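PDB 5D1V: globin from Chloroflexus aurantiacus, which binds heme and, as a group II truncated hemoglobin, probably binds and carries oxygen at the heme iron. Local coordinates for residues 13-24 with 45-56. Residues are numbered along the deposited sequence; the frame is centred on the assembly and turned at random.
Sequences EATFRRIVDIFY and KEHQRLFLMQYF. With HEM (protoporphyrin IX containing Fe), chain C.
Val20 drops as a knob into a hole formed by Lys45, Gln48, Arg49 and Leu52 where segments 13-24 and 45-55 of helices 13-28 and 42-55 in this truncated globin fold cross, their N-to-C directions 135° apart. CG1 of Val20 meets CG of Lys45 at 3.6 Å, while CG2 lies over the backbone of Arg49. Lys45 reaches extended across helix 13-28: CG, anti to the backbone N (chi1 -177°), starts the chain over Tyr24. CB sits over the ring centre, 3.9 Å from the Tyr24 centroid in a CH-pi contact, and NZ meets OD1 of Asp21 at 2.8 Å from above the carboxylate plane, a salt bridge. An alanine in place of Tyr24 would probably leave the Lys45 methylenes without their ring and Gln48 without one of two aromatic neighbours. At the other end Phe16 turns a face to CA of Met53, nearly on the ring normal, and its CZ meets CB of Phe56. Met109 of helix 105-119 also touches Phe16. Towards the surface the guanidinium groups of Arg17 and Arg49 stack, centres 3.8 Å apart and planes at 18°. Glu13 probably offsets their like charges: its OE2 makes the salt bridge across to NH1 of Arg49 and a weak bond to NH2 of Arg17; Glu46 pairs with Arg49 at longer range. Phe51 packs its CB against the heme methyl CMA. On this heme side the Gln48 amide abuts two rings: NE2 is 3.5 Å from CE2 of Phe23, and the buried OE1, with no partner in the model, meets the edge of Tyr24 at CE1, 3.4 Å away.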
ATOM      1  N   GLU A  13      -6.799  13.845  20.767  1.00 17.01           N
ATOM      2  CA  GLU A  13      -7.641  14.609  19.821  1.00 12.78           C
ATOM      3  C   GLU A  13      -6.831  15.307  18.746  1.00 12.76           C
ATOM      4  O   GLU A  13      -7.171  15.306  17.559  1.00 12.06           O
ATOM      5  CB  GLU A  13      -8.461  15.654  20.588  1.00 15.65           C
ATOM      6  CG  GLU A  13      -9.369  16.494  19.702  1.00 16.66           C
ATOM      7  CD  GLU A  13     -10.338  17.362  20.476  1.00 24.24           C
ATOM      8  OE1 GLU A  13     -10.115  17.575  21.678  1.00 30.99           O
ATOM      9  OE2 GLU A  13     -11.331  17.827  19.873  1.00 25.87           O
ATOM     10  N   ALA A  14      -5.764  15.949  19.179  1.00 14.19           N
ATOM     11  CA  ALA A  14      -4.924  16.694  18.266  1.00 14.54           C
ATOM     12  C   ALA A  14      -4.418  15.815  17.116  1.00 13.85           C
ATOM     13  O   ALA A  14      -4.369  16.243  15.970  1.00 16.47           O
ATOM     14  CB  ALA A  14      -3.783  17.300  19.016  1.00 18.14           C
ATOM     15  N   THR A  15      -4.095  14.565  17.409  1.00 16.12           N
ATOM     16  CA  THR A  15      -3.582  13.649  16.386  1.00 14.28           C
ATOM     17  C   THR A  15      -4.687  13.260  15.418  1.00 11.00           C
ATOM     18  O   THR A  15      -4.484  13.216  14.212  1.00 10.45           O
ATOM     19  CB  THR A  15      -2.964  12.429  17.045  1.00 15.55           C
ATOM     20  OG1 THR A  15      -1.915  12.877  17.920  1.00 14.83           O
ATOM     21  CG2 THR A  15      -2.368  11.482  16.021  1.00 16.28           C
ATOM     22  N   PHE A  16      -5.878  13.001  15.936  1.00 13.19           N
ATOM     23  CA  PHE A  16      -6.999  12.658  15.055  1.00 12.52           C
ATOM     24  C   PHE A  16      -7.374  13.821  14.135  1.00 11.39           C
ATOM     25  O   PHE A  16      -7.798  13.606  12.988  1.00  9.76           O
ATOM     26  CB  PHE A  16      -8.175  12.194  15.899  1.00  9.97           C
ATOM     27  CG  PHE A  16      -7.980  10.796  16.433  1.00  9.71           C
ATOM     28  CD1 PHE A  16      -8.230   9.698  15.638  1.00 14.98           C
ATOM     29  CD2 PHE A  16      -7.487  10.602  17.695  1.00 11.79           C
ATOM     30  CE1 PHE A  16      -8.008   8.414  16.120  1.00 17.14           C
ATOM     31  CE2 PHE A  16      -7.257   9.335  18.179  1.00 14.37           C
ATOM     32  CZ  PHE A  16      -7.517   8.243  17.396  1.00 12.75           C
ATOM     33  N   ARG A  17      -7.169  15.048  14.604  1.00 12.58           N
ATOM     34  CA  ARG A  17      -7.460  16.214  13.766  1.00 13.82           C
ATOM     35  C   ARG A  17      -6.493  16.200  12.578  1.00 11.54           C
ATOM     36  O   ARG A  17      -6.918  16.396  11.423  1.00 13.03           O
ATOM     37  CB  ARG A  17      -7.351  17.520  14.552  1.00 16.27           C
ATOM     38  CG  ARG A  17      -8.554  17.814  15.434  1.00 18.40           C
ATOM     39  CD  ARG A  17      -8.437  19.195  16.068  1.00 21.08           C
ATOM     40  NE  ARG A  17      -9.491  19.470  17.051  1.00 25.25           N
ATOM     41  CZ  ARG A  17     -10.692  19.953  16.755  1.00 23.33           C
ATOM     42  NH1 ARG A  17     -11.004  20.231  15.500  1.00 20.19           N
ATOM     43  NH2 ARG A  17     -11.591  20.162  17.717  1.00 26.43           N
ATOM     44  N   ARG A  18      -5.217  15.919  12.854  1.00 13.34           N
ATOM     45  CA  ARG A  18      -4.199  15.848  11.786  1.00 15.25           C
ATOM     46  C   ARG A  18      -4.542  14.726  10.780  1.00 13.82           C
ATOM     47  O   ARG A  18      -4.462  14.933   9.560  1.00 14.67           O
ATOM     48  CB  ARG A  18      -2.783  15.618  12.340  1.00 13.98           C
ATOM     49  CG  ARG A  18      -2.281  16.729  13.269  1.00 23.84           C
ATOM     50  CD  ARG A  18      -0.756  16.725  13.417  1.00 26.03           C
ATOM     51  NE  ARG A  18      -0.240  15.453  13.907  1.00 22.53           N
ATOM     52  CZ  ARG A  18      -0.210  15.098  15.181  1.00 30.65           C
ATOM     53  NH1 ARG A  18      -0.669  15.916  16.121  1.00 40.99           N
ATOM     54  NH2 ARG A  18       0.288  13.921  15.519  1.00 25.45           N
ATOM     55  N   ILE A  19      -4.900  13.555  11.298  1.00 11.89           N
ATOM     56  CA  ILE A  19      -5.246  12.408  10.467  1.00 12.19           C
ATOM     57  C   ILE A  19      -6.389  12.782   9.528  1.00 13.67           C
ATOM     58  O   ILE A  19      -6.303  12.566   8.332  1.00 10.77           O
ATOM     59  CB  ILE A  19      -5.625  11.192  11.335  1.00 13.81           C
ATOM     60  CG1 ILE A  19      -4.395  10.628  12.052  1.00 15.09           C
ATOM     61  CG2 ILE A  19      -6.214  10.097  10.488  1.00 11.79           C
ATOM     62  CD1 ILE A  19      -4.730   9.581  13.122  1.00 15.25           C
ATOM     63  N   VAL A  20      -7.465  13.328  10.082  1.00 14.55           N
ATOM     64  CA  VAL A  20      -8.694  13.544   9.303  1.00  8.79           C
ATOM     65  C   VAL A  20      -8.492  14.690   8.316  1.00 13.17           C
ATOM     66  O   VAL A  20      -9.005  14.624   7.205  1.00 10.85           O
ATOM     67  CB  VAL A  20      -9.905  13.803  10.228  1.00 14.91           C
ATOM     68  CG1 VAL A  20     -11.120  14.197   9.428  1.00 20.48           C
ATOM     69  CG2 VAL A  20     -10.206  12.569  11.061  1.00 12.34           C
ATOM     70  N   ASP A  21      -7.739  15.719   8.700  1.00 14.19           N
ATOM     71  CA  ASP A  21      -7.421  16.803   7.769  1.00 12.46           C
ATOM     72  C   ASP A  21      -6.715  16.240   6.520  1.00 16.24           C
ATOM     73  O   ASP A  21      -7.018  16.622   5.393  1.00 12.45           O
ATOM     74  CB  ASP A  21      -6.520  17.879   8.401  1.00 15.84           C
ATOM     75  CG  ASP A  21      -7.263  18.825   9.355  1.00 18.89           C
ATOM     76  OD1 ASP A  21      -8.495  18.733   9.518  1.00 20.79           O
ATOM     77  OD2 ASP A  21      -6.579  19.684   9.931  1.00 20.90           O
ATOM     78  N   ILE A  22      -5.757  15.354   6.724  1.00 13.89           N
ATOM     79  CA  ILE A  22      -4.943  14.858   5.621  1.00 12.62           C
ATOM     80  C   ILE A  22      -5.812  13.949   4.747  1.00 13.70           C
ATOM     81  O   ILE A  22      -5.773  13.991   3.508  1.00 13.12           O
ATOM     82  CB  ILE A  22      -3.699  14.154   6.157  1.00 12.06           C
ATOM     83  CG1 ILE A  22      -2.755  15.185   6.771  1.00 15.83           C
ATOM     84  CG2 ILE A  22      -2.957  13.424   5.037  1.00 13.95           C
ATOM     85  CD1 ILE A  22      -1.643  14.549   7.611  1.00 24.67           C
ATOM     86  N   PHE A  23      -6.613  13.128   5.413  1.00 10.56           N
ATOM     87  CA  PHE A  23      -7.479  12.176   4.734  1.00  9.32           C
ATOM     88  C   PHE A  23      -8.469  12.955   3.864  1.00 12.96           C
ATOM     89  O   PHE A  23      -8.600  12.673   2.682  1.00 13.10           O
ATOM     90  CB  PHE A  23      -8.196  11.288   5.743  1.00 11.00           C
ATOM     91  CG  PHE A  23      -9.246  10.415   5.138  1.00 14.01           C
ATOM     92  CD1 PHE A  23      -8.879   9.303   4.408  1.00 13.44           C
ATOM     93  CD2 PHE A  23     -10.588  10.701   5.286  1.00 17.82           C
ATOM     94  CE1 PHE A  23      -9.818   8.483   3.846  1.00 10.92           C
ATOM     95  CE2 PHE A  23     -11.555   9.872   4.706  1.00 12.56           C
ATOM     96  CZ  PHE A  23     -11.153   8.768   3.983  1.00  9.78           C
ATOM     97  N   TYR A  24      -9.136  13.952   4.439  1.00 11.00           N
ATOM     98  CA  TYR A  24     -10.164  14.673   3.696  1.00 13.64           C
ATOM     99  C   TYR A  24      -9.582  15.496   2.548  1.00 13.60           C
ATOM    100  O   TYR A  24     -10.218  15.636   1.501  1.00 16.94           O
ATOM    101  CB  TYR A  24     -10.983  15.541   4.645  1.00 16.61           C
ATOM    102  CG  TYR A  24     -12.305  14.879   4.962  1.00 17.08           C
ATOM    103  CD1 TYR A  24     -12.401  13.878   5.907  1.00 13.69           C
ATOM    104  CD2 TYR A  24     -13.448  15.234   4.278  1.00 15.70           C
ATOM    105  CE1 TYR A  24     -13.596  13.247   6.170  1.00 15.48           C
ATOM    106  CE2 TYR A  24     -14.647  14.627   4.530  1.00 12.67           C
ATOM    107  CZ  TYR A  24     -14.725  13.619   5.475  1.00 12.66           C
ATOM    108  OH  TYR A  24     -15.936  13.024   5.731  1.00 15.45           O
ATOM    109  N   LYS A  45     -16.960  15.446   8.030  1.00 13.50           N
ATOM    110  CA  LYS A  45     -15.574  15.430   8.477  1.00 10.25           C
ATOM    111  C   LYS A  45     -15.496  15.388   9.996  1.00 10.05           C
ATOM    112  O   LYS A  45     -14.767  14.557  10.543  1.00 10.84           O
ATOM    113  CB  LYS A  45     -14.821  16.648   7.928  1.00 13.65           C
ATOM    114  CG  LYS A  45     -13.365  16.704   8.277  1.00 21.95           C
ATOM    115  CD  LYS A  45     -12.747  18.002   7.706  1.00 20.95           C
ATOM    116  CE  LYS A  45     -11.302  18.120   8.151  1.00 28.30           C
ATOM    117  NZ  LYS A  45     -10.831  19.526   8.238  1.00 30.89           N
ATOM    118  N   GLU A  46     -16.277  16.238  10.672  1.00 13.80           N
ATOM    119  CA  GLU A  46     -16.281  16.254  12.129  1.00 10.76           C
ATOM    120  C   GLU A  46     -16.817  14.931  12.671  1.00 12.87           C
ATOM    121  O   GLU A  46     -16.281  14.403  13.651  1.00  9.90           O
ATOM    122  CB  GLU A  46     -17.104  17.423  12.690  1.00 19.03           C
ATOM    123  CG  GLU A  46     -17.167  17.364  14.229  1.00 20.92           C
ATOM    124  CD  GLU A  46     -17.776  18.575  14.883  1.00 36.39           C
ATOM    125  OE1 GLU A  46     -18.659  19.210  14.264  1.00 39.59           O
ATOM    126  OE2 GLU A  46     -17.376  18.872  16.033  1.00 34.02           O
ATOM    127  N   HIS A  47     -17.851  14.387  12.025  1.00 13.29           N
ATOM    128  CA  HIS A  47     -18.435  13.125  12.468  1.00  9.50           C
ATOM    129  C   HIS A  47     -17.405  12.027  12.345  1.00 13.32           C
ATOM    130  O   HIS A  47     -17.276  11.192  13.248  1.00 10.12           O
ATOM    131  CB  HIS A  47     -19.699  12.771  11.662  1.00 11.25           C
ATOM    132  CG  HIS A  47     -20.841  13.689  11.938  1.00 20.17           C
ATOM    133  ND1 HIS A  47     -21.856  13.919  11.031  1.00 18.74           N
ATOM    134  CD2 HIS A  47     -21.123  14.449  13.021  1.00 27.89           C
ATOM    135  CE1 HIS A  47     -22.707  14.783  11.547  1.00 22.84           C
ATOM    136  NE2 HIS A  47     -22.290  15.116  12.756  1.00 31.21           N
ATOM    137  N   GLN A  48     -16.640  12.022  11.257  1.00  9.01           N
ATOM    138  CA  GLN A  48     -15.654  10.969  11.115  1.00 10.54           C
ATOM    139  C   GLN A  48     -14.556  11.099  12.188  1.00 11.33           C
ATOM    140  O   GLN A  48     -14.141  10.092  12.779  1.00 11.46           O
ATOM    141  CB  GLN A  48     -15.021  10.981   9.743  1.00 11.15           C
ATOM    142  CG  GLN A  48     -14.181   9.710   9.542  1.00 18.37           C
ATOM    143  CD  GLN A  48     -13.286   9.801   8.371  1.00 35.28           C
ATOM    144  OE1 GLN A  48     -12.552  10.774   8.222  1.00 36.60           O
ATOM    145  NE2 GLN A  48     -13.330   8.784   7.513  1.00 43.23           N
ATOM    146  N   ARG A  49     -14.062  12.316  12.419  1.00 11.29           N
ATOM    147  CA  ARG A  49     -13.068  12.547  13.471  1.00  9.70           C
ATOM    148  C   ARG A  49     -13.577  12.055  14.827  1.00  9.90           C
ATOM    149  O   ARG A  49     -12.863  11.322  15.514  1.00 10.05           O
ATOM    150  CB  ARG A  49     -12.674  14.018  13.582  1.00 13.13           C
ATOM    151  CG  ARG A  49     -11.615  14.267  14.672  1.00 14.34           C
ATOM    152  CD  ARG A  49     -11.208  15.705  14.782  1.00 20.94           C
ATOM    153  NE  ARG A  49     -12.352  16.616  14.713  1.00 21.97           N
ATOM    154  CZ  ARG A  49     -13.019  17.095  15.756  1.00 35.14           C
ATOM    155  NH1 ARG A  49     -12.668  16.794  17.011  1.00 38.29           N
ATOM    156  NH2 ARG A  49     -14.042  17.901  15.536  1.00 43.62           N
ATOM    157  N   LEU A  50     -14.810  12.425  15.195  1.00 10.37           N
ATOM    158  CA  LEU A  50     -15.343  12.043  16.496  1.00  9.34           C
ATOM    159  C   LEU A  50     -15.484  10.522  16.600  1.00  9.39           C
ATOM    160  O   LEU A  50     -15.212   9.937  17.654  1.00  8.98           O
ATOM    161  CB  LEU A  50     -16.683  12.707  16.751  1.00 11.00           C
ATOM    162  CG  LEU A  50     -16.601  14.242  16.808  1.00 12.15           C
ATOM    163  CD1 LEU A  50     -17.996  14.833  16.971  1.00 20.22           C
ATOM    164  CD2 LEU A  50     -15.683  14.757  17.903  1.00 15.17           C
ATOM    165  N   PHE A  51     -15.879   9.880  15.507  1.00  8.20           N
ATOM    166  CA  PHE A  51     -15.974   8.435  15.502  1.00  8.01           C
ATOM    167  C   PHE A  51     -14.619   7.798  15.781  1.00 10.36           C
ATOM    168  O   PHE A  51     -14.509   6.916  16.629  1.00 10.30           O
ATOM    169  CB  PHE A  51     -16.486   7.874  14.178  1.00 10.27           C
ATOM    170  CG  PHE A  51     -16.328   6.386  14.111  1.00  9.43           C
ATOM    171  CD1 PHE A  51     -17.109   5.559  14.910  1.00  8.79           C
ATOM    172  CD2 PHE A  51     -15.309   5.813  13.362  1.00  8.61           C
ATOM    173  CE1 PHE A  51     -16.928   4.180  14.904  1.00 12.89           C
ATOM    174  CE2 PHE A  51     -15.107   4.447  13.348  1.00 10.63           C
ATOM    175  CZ  PHE A  51     -15.922   3.614  14.128  1.00 10.51           C
ATOM    176  N   LEU A  52     -13.590   8.224  15.049  1.00  9.52           N
ATOM    177  CA  LEU A  52     -12.277   7.637  15.236  1.00 10.09           C
ATOM    178  C   LEU A  52     -11.805   7.843  16.672  1.00 11.31           C
ATOM    179  O   LEU A  52     -11.274   6.923  17.313  1.00 10.30           O
ATOM    180  CB  LEU A  52     -11.273   8.225  14.252  1.00 11.12           C
ATOM    181  CG  LEU A  52     -11.586   7.895  12.786  1.00 10.79           C
ATOM    182  CD1 LEU A  52     -10.681   8.712  11.848  1.00 11.23           C
ATOM    183  CD2 LEU A  52     -11.460   6.404  12.506  1.00  9.99           C
ATOM    184  N   MET A  53     -12.009   9.049  17.177  1.00  9.78           N
ATOM    185  CA  MET A  53     -11.611   9.363  18.547  1.00 12.08           C
ATOM    186  C   MET A  53     -12.256   8.399  19.536  1.00 12.76           C
ATOM    187  O   MET A  53     -11.603   7.867  20.442  1.00 13.83           O
ATOM    188  CB  MET A  53     -11.997  10.809  18.904  1.00 10.46           C
ATOM    189  CG  MET A  53     -11.152  11.843  18.173  1.00 13.00           C
ATOM    190  SD  MET A  53     -11.801  13.512  18.346  1.00 14.27           S
ATOM    191  CE  MET A  53     -11.845  13.670  20.111  1.00 17.40           C
ATOM    192  N   GLN A  54     -13.543   8.173  19.357  1.00 10.28           N
ATOM    193  CA  GLN A  54     -14.300   7.284  20.231  1.00 11.16           C
ATOM    194  C   GLN A  54     -13.891   5.831  20.088  1.00  9.76           C
ATOM    195  O   GLN A  54     -13.692   5.141  21.077  1.00 11.53           O
ATOM    196  CB  GLN A  54     -15.784   7.419  19.940  1.00 11.71           C
ATOM    197  CG  GLN A  54     -16.671   6.521  20.796  1.00 17.09           C
ATOM    198  CD  GLN A  54     -18.135   6.766  20.505  1.00 13.21           C
ATOM    199  OE1 GLN A  54     -18.691   7.794  20.886  1.00 14.19           O
ATOM    200  NE2 GLN A  54     -18.757   5.830  19.791  1.00 14.49           N
ATOM    201  N   TYR A  55     -13.763   5.374  18.848  1.00  8.81           N
ATOM    202  CA  TYR A  55     -13.461   3.969  18.599  1.00  9.70           C
ATOM    203  C   TYR A  55     -12.150   3.563  19.264  1.00 12.66           C
ATOM    204  O   TYR A  55     -12.054   2.492  19.881  1.00 11.17           O
ATOM    205  CB  TYR A  55     -13.409   3.667  17.100  1.00  8.71           C
ATOM    206  CG  TYR A  55     -13.207   2.180  16.846  1.00 10.85           C
ATOM    207  CD1 TYR A  55     -14.293   1.306  16.842  1.00 12.44           C
ATOM    208  CD2 TYR A  55     -11.934   1.644  16.681  1.00 10.76           C
ATOM    209  CE1 TYR A  55     -14.111  -0.052  16.653  1.00 13.07           C
ATOM    210  CE2 TYR A  55     -11.749   0.271  16.490  1.00 10.81           C
ATOM    211  CZ  TYR A  55     -12.846  -0.560  16.477  1.00 14.55           C
ATOM    212  OH  TYR A  55     -12.695  -1.914  16.302  1.00 19.81           O
ATOM    213  N   PHE A  56     -11.147   4.425  19.159  1.00 11.89           N
ATOM    214  CA  PHE A  56      -9.818   4.110  19.650  1.00 10.75           C
ATOM    215  C   PHE A  56      -9.627   4.517  21.126  1.00 16.05           C
ATOM    216  O   PHE A  56      -8.529   4.461  21.659  1.00 14.08           O
ATOM    217  CB  PHE A  56      -8.802   4.755  18.711  1.00  9.99           C
ATOM    218  CG  PHE A  56      -8.726   4.069  17.407  1.00 10.19           C
ATOM    219  CD1 PHE A  56      -8.181   2.787  17.310  1.00 10.19           C
ATOM    220  CD2 PHE A  56      -9.267   4.647  16.264  1.00 11.48           C
ATOM    221  CE1 PHE A  56      -8.149   2.125  16.083  1.00 10.44           C
ATOM    222  CE2 PHE A  56      -9.225   3.975  15.043  1.00  8.75           C
ATOM    223  CZ  PHE A  56      -8.665   2.694  14.970  1.00  5.95           C
TER
HETATM  224  CHA HEM C 201     -19.281   8.736   6.408  1.00 10.28           C
HETATM  225  CHB HEM C 201     -16.100   5.881   8.716  1.00 11.58           C
HETATM  226  CHC HEM C 201     -15.276   3.492   4.543  1.00 11.04           C
HETATM  227  CHD HEM C 201     -17.534   7.098   2.214  1.00 11.20           C
HETATM  228  C1A HEM C 201     -18.538   8.147   7.398  1.00 11.53           C
HETATM  229  C2A HEM C 201     -18.653   8.411   8.823  1.00 12.40           C
HETATM  230  C3A HEM C 201     -17.781   7.614   9.457  1.00 11.45           C
HETATM  231  C4A HEM C 201     -17.085   6.815   8.450  1.00  9.78           C
HETATM  232  CMA HEM C 201     -17.457   7.472  10.976  1.00 11.11           C
HETATM  233  CAA HEM C 201     -19.639   9.426   9.442  1.00 12.25           C
HETATM  234  CBA HEM C 201     -20.810   8.608  10.011  1.00 14.95           C
HETATM  235  CGA HEM C 201     -21.896   9.569  10.462  1.00 17.51           C
HETATM  236  O1A HEM C 201     -22.533  10.223   9.603  1.00 29.44           O
HETATM  237  O2A HEM C 201     -22.142   9.677  11.682  1.00 13.29           O
HETATM  238  C1B HEM C 201     -15.609   4.971   7.791  1.00 10.49           C
HETATM  239  C2B HEM C 201     -14.715   3.867   8.061  1.00  7.91           C
HETATM  240  C3B HEM C 201     -14.519   3.214   6.893  1.00  9.98           C
HETATM  241  C4B HEM C 201     -15.241   3.890   5.865  1.00 11.84           C
HETATM  242  CMB HEM C 201     -14.127   3.540   9.455  1.00 10.39           C
HETATM  243  CAB HEM C 201     -13.661   1.976   6.551  1.00 13.51           C
HETATM  244  CBB HEM C 201     -12.727   1.585   7.419  1.00 24.84           C
HETATM  245  C1C HEM C 201     -15.788   4.263   3.528  1.00  7.48           C
HETATM  246  C2C HEM C 201     -15.675   4.001   2.101  1.00  9.18           C
HETATM  247  C3C HEM C 201     -16.324   5.023   1.486  1.00 12.62           C
HETATM  248  C4C HEM C 201     -16.824   5.948   2.473  1.00 11.25           C
HETATM  249  CMC HEM C 201     -14.974   2.751   1.493  1.00  7.59           C
HETATM  250  CAC HEM C 201     -16.465   5.272  -0.016  1.00 13.37           C
HETATM  251  CBC HEM C 201     -15.474   4.784  -0.754  1.00 30.69           C
HETATM  252  C1D HEM C 201     -18.260   7.824   3.132  1.00  9.72           C
HETATM  253  C2D HEM C 201     -19.210   8.895   2.847  1.00 11.85           C
HETATM  254  C3D HEM C 201     -19.702   9.334   4.021  1.00 10.17           C
HETATM  255  C4D HEM C 201     -19.066   8.563   5.072  1.00  9.52           C
HETATM  256  CMD HEM C 201     -19.581   9.388   1.441  1.00 10.03           C
HETATM  257  CAD HEM C 201     -20.735  10.447   4.255  1.00 17.77           C
HETATM  258  CBD HEM C 201     -19.972  11.730   4.549  1.00 31.62           C
HETATM  259  CGD HEM C 201     -20.897  12.875   4.836  1.00 26.17           C
HETATM  260  O1D HEM C 201     -20.407  14.032   4.789  1.00 25.73           O
HETATM  261  O2D HEM C 201     -22.110  12.635   5.089  1.00 27.56           O
HETATM  262  NA  HEM C 201     -17.582   7.155   7.215  1.00  9.46           N
HETATM  263  NB  HEM C 201     -15.914   4.950   6.446  1.00 10.78           N
HETATM  264  NC  HEM C 201     -16.514   5.426   3.702  1.00 11.14           N
HETATM  265  ND  HEM C 201     -18.213   7.662   4.491  1.00 12.06           N
HETATM  266 FE   HEM C 201     -17.027   6.318   5.432  1.00  9.58          FE
HETATM  267  O   HOH W   1     -15.430   7.767   5.311  1.00 10.82           O